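Local coordinates for Tll1590 protein (Thermosynechococcus elongatus, PDB 6LDQ) that is a sucrose-phosphate synthase by name, with a glycosyl transferase 4-like domain of the GT-B clan, at residues T198-E201 with A202-L205. Residues are numbered along the deposited sequence; the frame is centred on the assembly and turned at random.
Sequences TNWE and AIAL
Asn199, the N-cap of helix 200-216, sets its carboxamide against Ala202; this is the last helix of a Rossmann-like alpha/beta domain with a mostly parallel sheet, as in glycosyltransferases of the GT-B clan. Asn199 OD1 accepts a weak hydrogen bond from Ala202 N, 3.3 Å away, the side-chain cap of the helix, while Asn199 ND2 presses close on Ala202 CB at 3.2 Å. CG, anti to the backbone N (chi1 -179°), lies on the side of the residue's own carbonyl, which turns OD1 toward the first turn. Asn199 also serves the helix start through its backbone, its O accepting a hydrogen bond from Ile203 N at 3.1 Å. The next two i to i+4 hydrogen bonds run from Ala204 N to Trp200 O (2.9 Å) and from Leu205 N to Glu201 O (3.0 Å).

On another side of this turn Trp200 and Ile203 run side by side in a CH-pi contact: Ile203 CD1 sits over one face of the six-membered ring, 4.0 Å from its centroid and offset toward the rim. Both reach helix 32-42, the indole touching Gln35 and Ala39 and the isoleucine Leu36, and Ala204 adds its methyl to Ala39. Within the pair, the ring atom nearest Ile203 CD1 is Trp200 CE3, at 3.8 Å.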
ATOM      1  N   THR A 198     -12.410  -3.642  13.398  1.00 29.91           N
ATOM      2  CA  THR A 198     -11.873  -2.648  14.318  1.00 29.03           C
ATOM      3  C   THR A 198     -10.819  -3.220  15.267  1.00 25.57           C
ATOM      4  O   THR A 198     -10.410  -2.530  16.208  1.00 32.83           O
ATOM      5  CB  THR A 198     -13.011  -2.028  15.124  1.00 27.78           C
ATOM      6  OG1 THR A 198     -13.468  -2.968  16.105  1.00 33.11           O
ATOM      7  CG2 THR A 198     -14.173  -1.670  14.204  1.00 32.75           C
ATOM      8  N   ASN A 199     -10.387  -4.461  15.059  1.00 28.19           N
ATOM      9  CA  ASN A 199      -9.336  -5.069  15.883  1.00 22.75           C
ATOM     10  C   ASN A 199      -8.045  -5.060  15.071  1.00 20.57           C
ATOM     11  O   ASN A 199      -7.689  -6.039  14.409  1.00 18.10           O
ATOM     12  CB  ASN A 199      -9.713  -6.472  16.328  1.00 25.49           C
ATOM     13  CG  ASN A 199      -8.646  -7.092  17.199  1.00 24.85           C
ATOM     14  OD1 ASN A 199      -7.673  -6.421  17.570  1.00 17.45           O
ATOM     15  ND2 ASN A 199      -8.819  -8.369  17.542  1.00 20.94           N
ATOM     16  N   TRP A 200      -7.318  -3.942  15.163  1.00 20.96           N
ATOM     17  CA  TRP A 200      -6.133  -3.736  14.335  1.00 22.64           C
ATOM     18  C   TRP A 200      -4.954  -4.575  14.799  1.00 18.68           C
ATOM     19  O   TRP A 200      -4.124  -4.974  13.978  1.00 19.93           O
ATOM     20  CB  TRP A 200      -5.786  -2.248  14.313  1.00 20.36           C
ATOM     21  CG  TRP A 200      -6.801  -1.556  13.514  1.00 28.65           C
ATOM     22  CD1 TRP A 200      -7.863  -0.832  13.971  1.00 27.35           C
ATOM     23  CD2 TRP A 200      -6.914  -1.592  12.092  1.00 28.84           C
ATOM     24  NE1 TRP A 200      -8.617  -0.384  12.908  1.00 26.08           N
ATOM     25  CE2 TRP A 200      -8.051  -0.836  11.743  1.00 29.65           C
ATOM     26  CE3 TRP A 200      -6.146  -2.170  11.076  1.00 24.10           C
ATOM     27  CZ2 TRP A 200      -8.442  -0.644  10.418  1.00 28.98           C
ATOM     28  CZ3 TRP A 200      -6.544  -1.986   9.752  1.00 27.55           C
ATOM     29  CH2 TRP A 200      -7.677  -1.228   9.440  1.00 28.54           C
ATOM     30  N   GLU A 201      -4.862  -4.873  16.094  1.00 19.37           N
ATOM     31  CA  GLU A 201      -3.877  -5.865  16.517  1.00 15.20           C
ATOM     32  C   GLU A 201      -4.067  -7.181  15.760  1.00 19.72           C
ATOM     33  O   GLU A 201      -3.107  -7.739  15.218  1.00 17.11           O
ATOM     34  CB  GLU A 201      -3.962  -6.099  18.022  1.00 17.88           C
ATOM     35  CG  GLU A 201      -2.874  -7.037  18.502  1.00 12.95           C
ATOM     36  CD  GLU A 201      -2.997  -7.379  19.964  1.00 18.54           C
ATOM     37  OE1 GLU A 201      -3.886  -6.810  20.645  1.00 18.77           O
ATOM     38  OE2 GLU A 201      -2.200  -8.224  20.420  1.00 20.48           O
ATOM     39  N   ALA A 202      -5.307  -7.686  15.694  1.00 13.76           N
ATOM     40  CA  ALA A 202      -5.522  -8.951  14.992  1.00 20.26           C
ATOM     41  C   ALA A 202      -5.119  -8.836  13.530  1.00 18.38           C
ATOM     42  O   ALA A 202      -4.407  -9.695  12.999  1.00 19.01           O
ATOM     43  CB  ALA A 202      -6.983  -9.402  15.101  1.00 17.93           C
ATOM     44  N   ILE A 203      -5.569  -7.769  12.863  1.00 16.69           N
ATOM     45  CA  ILE A 203      -5.259  -7.588  11.449  1.00 19.18           C
ATOM     46  C   ILE A 203      -3.750  -7.572  11.226  1.00 18.40           C
ATOM     47  O   ILE A 203      -3.223  -8.268  10.348  1.00 19.42           O
ATOM     48  CB  ILE A 203      -5.926  -6.303  10.925  1.00 21.48           C
ATOM     49  CG1 ILE A 203      -7.437  -6.526  10.752  1.00 23.14           C
ATOM     50  CG2 ILE A 203      -5.264  -5.869   9.629  1.00 21.66           C
ATOM     51  CD1 ILE A 203      -8.277  -5.287  10.977  1.00 25.72           C
ATOM     52  N   ALA A 204      -3.034  -6.803  12.044  1.00 17.38           N
ATOM     53  CA  ALA A 204      -1.591  -6.675  11.887  1.00 16.76           C
ATOM     54  C   ALA A 204      -0.887  -8.013  12.064  1.00 18.15           C
ATOM     55  O   ALA A 204       0.091  -8.305  11.369  1.00 19.69           O
ATOM     56  CB  ALA A 204      -1.060  -5.637  12.878  1.00 18.38           C
ATOM     57  N   LEU A 205      -1.369  -8.839  12.997  1.00 17.28           N
ATOM     58  CA  LEU A 205      -0.776 -10.159  13.181  1.00 17.66           C
ATOM     59  C   LEU A 205      -0.944 -11.017  11.936  1.00 17.03           C
ATOM     60  O   LEU A 205      -0.018 -11.732  11.534  1.00 14.12           O
ATOM     61  CB  LEU A 205      -1.406 -10.857  14.384  1.00 17.77           C
ATOM     62  CG  LEU A 205      -1.050 -10.280  15.760  1.00 20.57           C
ATOM     63  CD1 LEU A 205      -1.767 -11.089  16.828  1.00 15.93           C
ATOM     64  CD2 LEU A 205       0.481 -10.232  15.986  1.00 18.98           C
TER